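Long-range contacts in UDP-N-acetylglucosamine 2-epimerase (Listeria monocytogenes, PDB 3OT5), which probably interconverts UDP-N-acetylglucosamine and UDP-N-acetylmannosamine by inverting the configuration at C2 of the sugar: residues R225-T230 with S302-T307; E259-M264 with R283-E288; P322-R327 with K342-N347; T207-D212 with F295-R300; E246-I251 with A276-H281. All blocks are in the same frame, centred on the assembly; numbering follows the deposited sequence.

Contact 1: R225-T230 with S302-T307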
# COMPACT_ATOMS: atom_id res chain seq x y z
N ARG A 225 10.59 -23.53 4.17
CA ARG A 225 9.59 -22.50 4.37
C ARG A 225 10.27 -21.16 4.55
O ARG A 225 11.05 -20.95 5.48
CB ARG A 225 8.72 -22.87 5.56
CG ARG A 225 7.95 -24.15 5.28
CD ARG A 225 7.16 -24.61 6.45
NE ARG A 225 8.00 -25.03 7.58
CZ ARG A 225 7.51 -25.37 8.76
NH1 ARG A 225 6.19 -25.35 8.95
NH2 ARG A 225 8.32 -25.73 9.74
N LEU A 226 9.95 -20.25 3.64
CA LEU A 226 10.52 -18.93 3.62
C LEU A 226 9.87 -17.99 4.63
O LEU A 226 8.64 -17.79 4.63
CB LEU A 226 10.42 -18.35 2.20
CG LEU A 226 10.85 -16.89 1.96
CD1 LEU A 226 12.27 -16.64 2.43
CD2 LEU A 226 10.70 -16.54 0.49
N ILE A 227 10.69 -17.43 5.51
CA ILE A 227 10.24 -16.45 6.47
C ILE A 227 10.86 -15.14 6.02
O ILE A 227 12.06 -15.05 5.82
CB ILE A 227 10.70 -16.70 7.87
CG1 ILE A 227 10.14 -18.02 8.40
CG2 ILE A 227 10.24 -15.52 8.77
CD1 ILE A 227 10.67 -18.38 9.76
N LEU A 228 10.02 -14.13 5.86
CA LEU A 228 10.48 -12.82 5.42
C LEU A 228 10.30 -11.86 6.58
O LEU A 228 9.30 -11.92 7.30
CB LEU A 228 9.65 -12.39 4.21
CG LEU A 228 9.95 -11.09 3.47
CD1 LEU A 228 11.37 -11.05 2.96
CD2 LEU A 228 8.95 -10.96 2.32
N MET A 229 11.29 -10.99 6.80
CA MET A 229 11.22 -10.01 7.87
C MET A 229 11.61 -8.60 7.40
O MET A 229 12.52 -8.44 6.60
CB MET A 229 12.15 -10.39 9.01
CG MET A 229 12.13 -9.38 10.14
SD MET A 229 13.27 -9.80 11.44
CE MET A 229 13.09 -8.35 12.49
N THR A 230 10.88 -7.60 7.88
CA THR A 230 11.17 -6.20 7.59
C THR A 230 10.74 -5.39 8.80
O THR A 230 9.75 -5.72 9.47
CB THR A 230 10.47 -5.67 6.34
OG1 THR A 230 9.04 -5.76 6.49
CG2 THR A 230 10.89 -6.44 5.10
N SER A 302 6.56 -16.69 0.36
CA SER A 302 6.78 -16.70 1.80
C SER A 302 5.73 -17.53 2.55
O SER A 302 4.57 -17.62 2.14
CB SER A 302 6.79 -15.27 2.33
OG SER A 302 7.80 -14.52 1.68
N TYR A 303 6.16 -18.15 3.64
CA TYR A 303 5.29 -18.94 4.48
C TYR A 303 4.69 -18.00 5.52
O TYR A 303 3.54 -18.14 5.91
CB TYR A 303 6.07 -20.07 5.15
CG TYR A 303 5.25 -21.05 5.95
CD1 TYR A 303 4.61 -22.12 5.33
CD2 TYR A 303 5.14 -20.95 7.33
CE1 TYR A 303 3.86 -23.05 6.06
CE2 TYR A 303 4.39 -21.87 8.08
CZ TYR A 303 3.75 -22.91 7.43
OH TYR A 303 3.01 -23.83 8.17
N LEU A 304 5.48 -17.04 5.97
CA LEU A 304 4.99 -16.07 6.93
C LEU A 304 5.90 -14.86 6.86
O LEU A 304 7.04 -14.94 6.38
CB LEU A 304 4.92 -16.66 8.35
CG LEU A 304 6.19 -16.76 9.20
CD1 LEU A 304 6.50 -15.38 9.73
CD2 LEU A 304 6.04 -17.71 10.37
N VAL A 305 5.40 -13.73 7.32
CA VAL A 305 6.17 -12.51 7.29
C VAL A 305 6.03 -11.75 8.59
O VAL A 305 4.95 -11.70 9.16
CB VAL A 305 5.73 -11.60 6.10
CG1 VAL A 305 4.24 -11.38 6.12
CG2 VAL A 305 6.48 -10.24 6.12
N PHE A 306 7.15 -11.23 9.07
CA PHE A 306 7.21 -10.39 10.25
C PHE A 306 7.41 -9.00 9.72
O PHE A 306 8.35 -8.79 8.99
CB PHE A 306 8.43 -10.67 11.13
CG PHE A 306 8.39 -11.95 11.89
CD1 PHE A 306 7.69 -12.03 13.10
CD2 PHE A 306 9.13 -13.05 11.48
CE1 PHE A 306 7.69 -13.22 13.84
CE2 PHE A 306 9.14 -14.23 12.21
CZ PHE A 306 8.41 -14.32 13.40
N THR A 307 6.59 -8.05 10.14
CA THR A 307 6.75 -6.71 9.64
C THR A 307 6.11 -5.69 10.54
O THR A 307 5.30 -6.03 11.41
CB THR A 307 6.08 -6.55 8.24
OG1 THR A 307 6.50 -5.33 7.61
CG2 THR A 307 4.58 -6.56 8.38

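Contact 2: E259-M264 with R283-E288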
# COMPACT_ATOMS: atom_id res chain seq x y z
N GLU A 259 13.87 -20.89 6.18
CA GLU A 259 14.91 -19.98 5.73
C GLU A 259 14.40 -18.57 5.98
O GLU A 259 13.21 -18.31 5.88
CB GLU A 259 15.27 -20.19 4.26
CG GLU A 259 15.95 -21.53 4.00
CD GLU A 259 16.63 -21.60 2.64
OE1 GLU A 259 16.88 -20.53 2.03
OE2 GLU A 259 16.94 -22.73 2.21
N LEU A 260 15.31 -17.68 6.35
CA LEU A 260 14.97 -16.31 6.65
C LEU A 260 15.61 -15.38 5.65
O LEU A 260 16.78 -15.52 5.32
CB LEU A 260 15.46 -15.94 8.06
CG LEU A 260 15.40 -14.47 8.52
CD1 LEU A 260 14.01 -13.90 8.50
CD2 LEU A 260 16.01 -14.32 9.92
N VAL A 261 14.81 -14.45 5.14
CA VAL A 261 15.29 -13.44 4.22
C VAL A 261 15.05 -12.12 4.95
O VAL A 261 13.95 -11.85 5.41
CB VAL A 261 14.54 -13.44 2.88
CG1 VAL A 261 15.01 -12.27 2.01
CG2 VAL A 261 14.76 -14.75 2.16
N TYR A 262 16.11 -11.34 5.09
CA TYR A 262 16.02 -10.07 5.75
C TYR A 262 16.68 -8.97 4.95
O TYR A 262 17.90 -8.85 4.97
CB TYR A 262 16.66 -10.13 7.15
CG TYR A 262 16.70 -8.77 7.80
CD1 TYR A 262 15.53 -8.13 8.18
CD2 TYR A 262 17.91 -8.11 8.03
CE1 TYR A 262 15.56 -6.86 8.76
CE2 TYR A 262 17.95 -6.85 8.62
CZ TYR A 262 16.77 -6.23 8.98
OH TYR A 262 16.81 -4.98 9.55
N PRO A 263 15.89 -8.19 4.22
CA PRO A 263 16.45 -7.07 3.49
C PRO A 263 16.92 -6.10 4.56
O PRO A 263 16.11 -5.48 5.24
CB PRO A 263 15.26 -6.52 2.71
CG PRO A 263 14.27 -7.62 2.67
CD PRO A 263 14.45 -8.34 3.95
N MET A 264 18.23 -5.98 4.73
CA MET A 264 18.76 -5.13 5.77
C MET A 264 18.45 -3.65 5.63
O MET A 264 18.59 -3.08 4.56
CB MET A 264 20.26 -5.30 5.87
CG MET A 264 20.68 -6.64 6.42
SD MET A 264 22.46 -6.70 6.51
CE MET A 264 22.87 -6.60 4.76
N ARG A 283 20.96 -20.72 6.27
CA ARG A 283 19.52 -20.56 6.06
C ARG A 283 18.99 -19.15 6.37
O ARG A 283 17.79 -18.92 6.40
CB ARG A 283 18.74 -21.64 6.82
CG ARG A 283 19.02 -23.03 6.26
CD ARG A 283 18.28 -24.16 6.95
NE ARG A 283 18.64 -24.29 8.36
CZ ARG A 283 17.91 -23.88 9.39
NH1 ARG A 283 16.72 -23.32 9.22
NH2 ARG A 283 18.36 -24.06 10.62
N ILE A 284 19.91 -18.20 6.57
CA ILE A 284 19.52 -16.82 6.82
C ILE A 284 20.18 -15.98 5.73
O ILE A 284 21.40 -16.02 5.56
CB ILE A 284 19.94 -16.33 8.20
CG1 ILE A 284 19.42 -17.27 9.29
CG2 ILE A 284 19.39 -14.93 8.41
CD1 ILE A 284 19.73 -16.80 10.72
N HIS A 285 19.37 -15.24 4.99
CA HIS A 285 19.88 -14.42 3.90
C HIS A 285 19.73 -12.95 4.24
O HIS A 285 18.62 -12.45 4.41
CB HIS A 285 19.14 -14.77 2.62
CG HIS A 285 19.11 -16.24 2.34
ND1 HIS A 285 20.13 -16.90 1.69
CD2 HIS A 285 18.20 -17.18 2.67
CE1 HIS A 285 19.84 -18.18 1.61
NE2 HIS A 285 18.68 -18.39 2.20
N LEU A 286 20.87 -12.28 4.39
CA LEU A 286 20.92 -10.87 4.70
C LEU A 286 21.20 -10.15 3.42
O LEU A 286 22.34 -10.08 2.96
CB LEU A 286 22.01 -10.56 5.71
CG LEU A 286 21.89 -11.29 7.05
CD1 LEU A 286 23.03 -10.87 7.97
CD2 LEU A 286 20.53 -11.00 7.69
N ILE A 287 20.16 -9.60 2.82
CA ILE A 287 20.31 -8.92 1.56
C ILE A 287 20.01 -7.45 1.70
O ILE A 287 19.58 -6.99 2.76
CB ILE A 287 19.39 -9.55 0.49
CG1 ILE A 287 17.91 -9.34 0.84
CG2 ILE A 287 19.70 -11.03 0.37
CD1 ILE A 287 16.95 -9.92 -0.19
N GLU A 288 20.24 -6.72 0.61
CA GLU A 288 19.98 -5.30 0.55
C GLU A 288 18.47 -5.07 0.47
O GLU A 288 17.72 -6.01 0.20
CB GLU A 288 20.68 -4.69 -0.67
CG GLU A 288 22.22 -4.79 -0.62
CD GLU A 288 22.83 -4.02 0.54
OE1 GLU A 288 22.20 -3.05 1.02
OE2 GLU A 288 23.95 -4.37 0.97

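Contact 3: P322-R327 with K342-N347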
# COMPACT_ATOMS: atom_id res chain seq x y z
N PRO A 322 0.36 -15.31 6.03
CA PRO A 322 0.12 -14.87 7.40
C PRO A 322 1.13 -13.80 7.79
O PRO A 322 2.32 -13.93 7.48
CB PRO A 322 0.38 -16.15 8.21
CG PRO A 322 0.04 -17.24 7.31
CD PRO A 322 0.50 -16.77 5.95
N VAL A 323 0.66 -12.77 8.49
CA VAL A 323 1.52 -11.68 8.92
C VAL A 323 1.60 -11.53 10.45
O VAL A 323 0.58 -11.46 11.12
CB VAL A 323 1.03 -10.33 8.33
CG1 VAL A 323 1.91 -9.20 8.79
CG2 VAL A 323 1.00 -10.38 6.80
N LEU A 324 2.82 -11.51 10.98
CA LEU A 324 3.05 -11.29 12.41
C LEU A 324 3.55 -9.84 12.49
O LEU A 324 4.62 -9.52 11.96
CB LEU A 324 4.05 -12.28 13.01
CG LEU A 324 3.63 -13.76 12.99
CD1 LEU A 324 4.68 -14.63 13.67
CD2 LEU A 324 2.28 -13.95 13.67
N VAL A 325 2.75 -8.98 13.11
CA VAL A 325 3.07 -7.55 13.17
C VAL A 325 3.93 -7.17 14.37
O VAL A 325 3.53 -7.35 15.51
CB VAL A 325 1.78 -6.72 13.11
CG1 VAL A 325 2.10 -5.21 13.14
CG2 VAL A 325 1.00 -7.08 11.84
N LEU A 326 5.11 -6.62 14.07
CA LEU A 326 6.08 -6.23 15.09
C LEU A 326 5.77 -4.85 15.64
O LEU A 326 6.55 -3.91 15.46
CB LEU A 326 7.49 -6.25 14.48
CG LEU A 326 7.88 -7.57 13.82
CD1 LEU A 326 9.29 -7.51 13.24
CD2 LEU A 326 7.71 -8.74 14.76
N ARG A 327 4.62 -4.73 16.29
CA ARG A 327 4.18 -3.45 16.85
C ARG A 327 3.34 -3.63 18.10
O ARG A 327 2.69 -4.66 18.29
CB ARG A 327 3.32 -2.67 15.85
CG ARG A 327 3.96 -2.38 14.52
CD ARG A 327 3.15 -1.37 13.76
NE ARG A 327 3.12 -0.11 14.51
CZ ARG A 327 2.40 0.95 14.16
NH1 ARG A 327 1.65 0.93 13.07
NH2 ARG A 327 2.45 2.04 14.92
N LYS A 342 -1.55 -10.75 12.94
CA LYS A 342 -1.43 -10.94 14.38
C LYS A 342 -0.51 -9.88 14.97
O LYS A 342 0.65 -9.76 14.56
CB LYS A 342 -0.96 -12.34 14.76
CG LYS A 342 -2.03 -13.41 14.56
CD LYS A 342 -1.69 -14.72 15.28
CE LYS A 342 -2.83 -15.73 15.11
NZ LYS A 342 -2.64 -16.99 15.91
N LEU A 343 -1.05 -9.07 15.87
CA LEU A 343 -0.26 -8.04 16.53
C LEU A 343 0.48 -8.75 17.65
O LEU A 343 -0.14 -9.20 18.62
CB LEU A 343 -1.14 -6.93 17.08
CG LEU A 343 -0.41 -5.72 17.66
CD1 LEU A 343 0.40 -5.03 16.58
CD2 LEU A 343 -1.39 -4.75 18.27
N ILE A 344 1.80 -8.87 17.53
CA ILE A 344 2.58 -9.58 18.54
C ILE A 344 3.65 -8.75 19.23
O ILE A 344 4.37 -9.26 20.08
CB ILE A 344 3.26 -10.81 17.93
CG1 ILE A 344 4.35 -10.40 16.95
CG2 ILE A 344 2.22 -11.68 17.24
CD1 ILE A 344 5.15 -11.56 16.44
N GLY A 345 3.76 -7.48 18.89
CA GLY A 345 4.77 -6.65 19.56
C GLY A 345 6.18 -6.98 19.13
O GLY A 345 6.41 -7.48 18.03
N THR A 346 7.14 -6.69 20.01
CA THR A 346 8.54 -6.89 19.68
C THR A 346 9.31 -7.74 20.70
O THR A 346 10.53 -7.86 20.61
CB THR A 346 9.22 -5.52 19.54
OG1 THR A 346 9.20 -4.85 20.80
CG2 THR A 346 8.50 -4.66 18.49
N ASN A 347 8.61 -8.32 21.66
CA ASN A 347 9.26 -9.16 22.66
C ASN A 347 9.74 -10.47 22.02
O ASN A 347 8.95 -11.22 21.43
CB ASN A 347 8.31 -9.43 23.83
CG ASN A 347 9.00 -10.08 25.02
OD1 ASN A 347 8.34 -10.51 25.97
ND2 ASN A 347 10.33 -10.14 24.97

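Contact 4: T207-D212 with F295-R300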
# COMPACT_ATOMS: atom_id res chain seq x y z
N THR A 207 -0.30 -7.55 -11.13
CA THR A 207 0.69 -7.17 -12.14
C THR A 207 2.14 -7.25 -11.66
O THR A 207 3.02 -7.61 -12.41
CB THR A 207 0.44 -5.73 -12.64
OG1 THR A 207 -0.90 -5.61 -13.14
CG2 THR A 207 1.43 -5.36 -13.75
N THR A 208 2.39 -6.88 -10.41
CA THR A 208 3.77 -6.87 -9.88
C THR A 208 4.32 -8.28 -9.63
O THR A 208 5.53 -8.51 -9.76
CB THR A 208 3.85 -6.07 -8.59
OG1 THR A 208 2.97 -6.66 -7.63
CG2 THR A 208 3.43 -4.62 -8.82
N VAL A 209 3.44 -9.20 -9.25
CA VAL A 209 3.81 -10.59 -9.01
C VAL A 209 3.93 -11.26 -10.36
O VAL A 209 2.95 -11.36 -11.11
CB VAL A 209 2.77 -11.34 -8.18
CG1 VAL A 209 3.17 -12.81 -8.06
CG2 VAL A 209 2.62 -10.70 -6.81
N GLN A 210 5.14 -11.72 -10.67
CA GLN A 210 5.41 -12.35 -11.95
C GLN A 210 5.05 -13.82 -11.99
O GLN A 210 5.12 -14.52 -10.98
CB GLN A 210 6.90 -12.22 -12.26
CG GLN A 210 7.43 -10.80 -12.33
CD GLN A 210 8.89 -10.76 -12.74
OE1 GLN A 210 9.56 -11.79 -12.79
NE2 GLN A 210 9.39 -9.57 -13.05
N LYS A 211 4.68 -14.28 -13.18
CA LYS A 211 4.32 -15.67 -13.45
C LYS A 211 5.37 -16.59 -12.83
O LYS A 211 5.06 -17.44 -12.00
CB LYS A 211 4.26 -15.88 -14.97
CG LYS A 211 3.85 -17.26 -15.46
CD LYS A 211 4.08 -17.33 -16.98
CE LYS A 211 3.61 -18.64 -17.62
NZ LYS A 211 2.12 -18.76 -17.68
N ASP A 212 6.62 -16.41 -13.24
CA ASP A 212 7.73 -17.21 -12.75
C ASP A 212 8.90 -16.30 -12.38
O ASP A 212 9.85 -16.14 -13.14
CB ASP A 212 8.14 -18.24 -13.80
CG ASP A 212 9.15 -19.24 -13.29
OD1 ASP A 212 9.73 -19.01 -12.19
OD2 ASP A 212 9.36 -20.25 -13.97
N PHE A 295 9.88 -7.37 -3.60
CA PHE A 295 9.30 -7.76 -2.34
C PHE A 295 7.98 -8.49 -2.52
O PHE A 295 7.74 -9.50 -1.86
CB PHE A 295 9.11 -6.54 -1.44
CG PHE A 295 8.70 -6.90 -0.05
CD1 PHE A 295 9.66 -7.21 0.90
CD2 PHE A 295 7.37 -6.97 0.30
CE1 PHE A 295 9.28 -7.56 2.18
CE2 PHE A 295 6.99 -7.33 1.57
CZ PHE A 295 7.94 -7.62 2.52
N HIS A 296 7.11 -8.00 -3.40
CA HIS A 296 5.84 -8.70 -3.63
C HIS A 296 6.11 -10.13 -4.09
O HIS A 296 5.41 -11.07 -3.69
CB HIS A 296 4.92 -8.00 -4.65
CG HIS A 296 4.41 -6.67 -4.20
ND1 HIS A 296 4.13 -5.64 -5.08
CD2 HIS A 296 4.19 -6.17 -2.96
CE1 HIS A 296 3.71 -4.59 -4.40
NE2 HIS A 296 3.74 -4.88 -3.11
N ASN A 297 7.11 -10.29 -4.94
CA ASN A 297 7.49 -11.61 -5.46
C ASN A 297 8.06 -12.54 -4.39
O ASN A 297 7.83 -13.75 -4.43
CB ASN A 297 8.38 -11.43 -6.68
CG ASN A 297 7.61 -10.86 -7.88
OD1 ASN A 297 6.92 -11.59 -8.60
ND2 ASN A 297 7.75 -9.56 -8.11
N PHE A 298 8.79 -11.98 -3.42
CA PHE A 298 9.31 -12.78 -2.31
C PHE A 298 8.16 -13.15 -1.42
O PHE A 298 8.03 -14.27 -0.95
CB PHE A 298 10.36 -12.02 -1.50
CG PHE A 298 11.76 -12.22 -1.99
CD1 PHE A 298 12.61 -13.08 -1.30
CD2 PHE A 298 12.20 -11.61 -3.14
CE1 PHE A 298 13.90 -13.29 -1.73
CE2 PHE A 298 13.49 -11.81 -3.59
CZ PHE A 298 14.35 -12.66 -2.88
N LEU A 299 7.32 -12.16 -1.20
CA LEU A 299 6.15 -12.29 -0.37
C LEU A 299 5.33 -13.47 -0.86
O LEU A 299 4.91 -14.33 -0.08
CB LEU A 299 5.36 -10.98 -0.43
CG LEU A 299 4.40 -10.62 0.68
CD1 LEU A 299 5.16 -10.58 2.02
CD2 LEU A 299 3.75 -9.29 0.38
N ARG A 300 5.14 -13.56 -2.18
CA ARG A 300 4.33 -14.65 -2.75
C ARG A 300 4.78 -16.05 -2.34
O ARG A 300 3.93 -16.92 -2.11
CB ARG A 300 4.27 -14.57 -4.28
CG ARG A 300 3.49 -15.73 -4.89
CD ARG A 300 3.20 -15.56 -6.35
NE ARG A 300 2.46 -16.70 -6.88
CZ ARG A 300 1.14 -16.84 -6.81
NH1 ARG A 300 0.58 -17.93 -7.34
NH2 ARG A 300 0.37 -15.92 -6.23

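Contact 5: E246-I251 with A276-H281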
# COMPACT_ATOMS: atom_id res chain seq x y z
N GLU A 246 17.55 -11.81 17.43
CA GLU A 246 17.84 -12.99 18.23
C GLU A 246 16.66 -13.95 18.16
O GLU A 246 16.86 -15.15 18.13
CB GLU A 246 18.16 -12.60 19.68
CG GLU A 246 19.47 -11.85 19.85
CD GLU A 246 19.76 -11.43 21.29
OE1 GLU A 246 20.94 -11.21 21.62
OE2 GLU A 246 18.81 -11.34 22.09
N ALA A 247 15.45 -13.40 18.11
CA ALA A 247 14.25 -14.22 18.04
C ALA A 247 14.20 -15.06 16.75
O ALA A 247 14.01 -16.27 16.81
CB ALA A 247 13.00 -13.35 18.13
N VAL A 248 14.37 -14.39 15.61
CA VAL A 248 14.33 -15.07 14.31
C VAL A 248 15.52 -16.03 14.14
O VAL A 248 15.39 -17.08 13.54
CB VAL A 248 14.19 -14.06 13.14
CG1 VAL A 248 12.82 -13.38 13.20
CG2 VAL A 248 15.30 -13.02 13.15
N ARG A 249 16.68 -15.66 14.67
CA ARG A 249 17.84 -16.54 14.64
C ARG A 249 17.44 -17.85 15.29
O ARG A 249 17.65 -18.93 14.74
CB ARG A 249 18.99 -15.92 15.43
CG ARG A 249 20.22 -16.80 15.61
CD ARG A 249 21.07 -16.93 14.36
NE ARG A 249 22.23 -17.79 14.62
CZ ARG A 249 23.34 -17.83 13.89
NH1 ARG A 249 23.51 -17.02 12.86
NH2 ARG A 249 24.32 -18.66 14.23
N GLU A 250 16.85 -17.74 16.47
CA GLU A 250 16.42 -18.91 17.24
C GLU A 250 15.32 -19.71 16.53
O GLU A 250 15.27 -20.94 16.64
CB GLU A 250 16.00 -18.49 18.66
CG GLU A 250 15.66 -19.65 19.57
CD GLU A 250 15.47 -19.24 21.03
OE1 GLU A 250 14.90 -20.05 21.80
OE2 GLU A 250 15.88 -18.12 21.41
N ILE A 251 14.43 -19.02 15.81
CA ILE A 251 13.37 -19.69 15.06
C ILE A 251 14.03 -20.54 13.98
O ILE A 251 13.72 -21.73 13.81
CB ILE A 251 12.38 -18.68 14.40
CG1 ILE A 251 11.62 -17.88 15.46
CG2 ILE A 251 11.38 -19.39 13.52
CD1 ILE A 251 10.79 -16.73 14.87
N ALA A 276 25.97 -9.42 13.15
CA ALA A 276 26.42 -10.04 14.38
C ALA A 276 25.55 -11.20 14.81
O ALA A 276 26.05 -12.26 15.18
CB ALA A 276 26.48 -8.99 15.49
N ILE A 277 24.24 -11.03 14.72
CA ILE A 277 23.30 -12.06 15.15
C ILE A 277 22.82 -12.99 14.06
O ILE A 277 22.67 -14.19 14.29
CB ILE A 277 22.05 -11.41 15.79
CG1 ILE A 277 22.47 -10.55 16.99
CG2 ILE A 277 21.03 -12.48 16.20
CD1 ILE A 277 21.34 -9.80 17.63
N LEU A 278 22.57 -12.46 12.88
CA LEU A 278 22.04 -13.26 11.79
C LEU A 278 23.07 -13.67 10.75
O LEU A 278 22.74 -14.43 9.84
CB LEU A 278 20.93 -12.48 11.09
CG LEU A 278 19.78 -12.06 12.01
CD1 LEU A 278 18.82 -11.16 11.26
CD2 LEU A 278 19.08 -13.28 12.59
N GLY A 279 24.29 -13.17 10.86
CA GLY A 279 25.32 -13.49 9.89
C GLY A 279 25.86 -14.90 10.03
O GLY A 279 25.70 -15.54 11.06
N GLY A 280 26.46 -15.38 8.96
CA GLY A 280 27.07 -16.70 8.94
C GLY A 280 26.16 -17.90 9.11
O GLY A 280 26.58 -18.91 9.67
N HIS A 281 24.92 -17.81 8.66
CA HIS A 281 24.03 -18.97 8.75
C HIS A 281 23.51 -19.26 7.35
O HIS A 281 22.96 -18.37 6.68
CB HIS A 281 22.87 -18.76 9.72
CG HIS A 281 22.19 -20.03 10.12
ND1 HIS A 281 21.23 -20.65 9.35
CD2 HIS A 281 22.35 -20.82 11.22
CE1 HIS A 281 20.83 -21.75 9.95
NE2 HIS A 281 21.50 -21.88 11.08

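Contact 1: R225-T230 with S302-T307
R225 lies along one face of the Y303 ring. Its CD rests 3.7 Å from the ring centroid in a CH-pi contact displaced toward the rim, and the guanidinium follows as a cation-pi partner, with CZ 5.0 Å from that centroid and its plane turned 63° from the ring. H365 also stacks with Y303. The edge of the F306 ring meets I227, whose CG2 is 3.8 Å from F306 CD2. The backbones belong to neighbouring parallel strands of the six-stranded Rossmann-type sheet; Y303 N, at a corner of the chain, bonds to L226 O (2.7 Å), followed by L228 N to L304 O, F306 N to L228 O and T230 N to F306 O. At the far end of the contact, T307 OG1 donates to T230 OG1 (2.8 Å) and is itself bonded to S309 N. The polar ends of the first pair are held by D257 and L359 for R225 and by L358 for Y303. Arginine-tyrosine and threonine pairs thus bracket apolar I227, L304, M229 and F306, while backbone bonds pair the peptides.

Contact 2: E259-M264 with R283-E288
H285 and E259 cross obliquely on the strand pair of a beta-alpha-beta unit, strand 258-263, helix 268-278 and strand 284-287, at the margin of the parallel Rossmann-type sheet. H285 NE2 donates to E259 OE1 at 2.8 Å. The oxygen lies in the plane of the imidazole, but the histidine meets the carboxylate from 40° above its plane, the two flat groups being 37° apart. N224 takes the other oxygen, OE2, so both carboxylate oxygens have partners. V261 crosses I287 on the same face of the sheet as H285, CG1 of the valine 3.8 Å from CD1 of the isoleucine. On the opposite face L260 slants across I284, its CD2 3.8 Å from I284 CG2, and L286 brings CD2 to the edge of the Y262 ring, 3.9 Å from Y262 CD2; F245 meets this tyrosine edge-to-face. M264 comes over L286 at about a right angle. Its chain bends at chi3 (-65°), and its SD lies 4.0 Å from L286 CB. The backbone ladder runs from L260 N to R283 O and on through H285 N to L260 O, Y262 N to H285 O and, at the far end, M264 N to I287 O. Its least regular rung is the bond from I287 N to Y262 O, 3.2 Å long, with the donor well above the carbonyl plane.

Contact 3: P322-R327 with K342-N347
I344 has its CG1 wedged between the backbone N and the carbonyl carbon (chi1 69°), a setting that returns the end of the chain to its neighbour: CD1 of I344 lies 3.7 Å from L324 CB and 4.2 Å from L326 CD2. L324, with CG anti to its carbonyl carbon, runs beside K342 in the same direction and presses CD2 against K342 CB at 3.8 Å, while the lysine chain continues outward. The backbones form a short parallel ladder: K342 N gives to V323 O, V325 N to K342 O at 2.7 Å, and I344 N to V325 O at 3.1 Å. G345 N adds a weak bond to V325 O. L326 is the centre of an inverse gamma turn, and a CA-H...O contact runs from L326 CA to G345 O at 3.2 Å; beyond it, T346 CG2 touches L326 O. The two strands belong to a beta-alpha-beta unit joined through helix 333-338. Strand 341-343 is one of the two edge strands of the six-stranded sheet, strand 323-325 has strand 302-307 as its other neighbour, and helix 348-360 packs against L324, L326 and I344 through L358, L351 and E354.

Contact 4: T207-D212 with F295-R300
N297 grips the chain leaving helix 200-208 through hydrogen bonds at both ends of its amide. OD1 accepts from Q210 N at 2.7 Å, in the plane of the side-chain carbonyl and nearly straight (168°). ND2 donates to T208 O at 3.0 Å, less regularly, the nitrogen being tilted 34° from the T208 carbonyl plane; ND2 is also bonded to I293 O one turn back in its own helix. The side chain thus spans V209, the first residue to leave helical geometry. A second polar link joins T208 OG1 to H296 ND1 at 3.0 Å. The hydroxyl reaches the imidazole with OG1 set between the backbone N and the carbonyl carbon (chi1 60°), and E315 holds the far nitrogen, NE2, of the ring. The apolar part falls to V209, which crosses H296 at about a right angle, its CG2 4.2 Å from H296 CB. The contact ties helix 292-301 of the six-stranded domain to the chain coming over from the seven-stranded one. T208 O at the helix end and Q210 N just beyond it are both met by one side-chain amide, which supplies a donor to the first and an acceptor to the second.

Contact 5: E246-I251 with A276-H281
E246 and I277 bring their CA atoms to 6.3 Å, and R249 and L278 theirs to 6.0 Å, where helix 240-254 passes the end of helix 268-278. These helices flank strand 258-263 in the alternating beta-alpha succession of the Rossmann-type domain and cover the same face of its sheet. After L278 the chain leaves the helix at G279 and turns through G280, whose phi is positive, into H281. V248 CG2 meets L278 CD2 at 3.8 Å, and the CG methylene of E246 lies 3.6 Å from I277 CD1, its carboxylate paired instead with K348. R249 runs across the helix end. A bend at chi2 (75°) carries its guanidinium over the turn, where NH1 donates to G279 O at 3.2 Å along a rather bent path (137°), while NE is held by E253 in a salt bridge. H281, its ring bonded through ND1 to R283 N, stands at 69° to the guanidinium plane and sets CD2 over the centre of one face, 4.1 Å from R249 CZ.

How the contacts relate
Contacts 1, 2 and 3 divide one parallel sheet among them. Contact 1 sits in the middle; contacts 2 and 3 lie toward its two margins, their centres about 19 Å apart. Contacts 1 and 3 are buried, contacts 2, 4 and 5 only partly. Strand 225-229 of contact 1 bonds to strand 258-263 of contact 2 (I227 N to E259 O), and strand 302-307 to strand 323-325 of contact 3 (V305 O to L324 N). Contact 5 covers the I227 and F306 face with V248 and I251; helix 292-301 of contact 4 packs F295 and L299 on L228, on the other face. Backbone ladders dominate the sheet contacts, whereas single side chains, N297 and R249, bind backbone atoms in the helical ones.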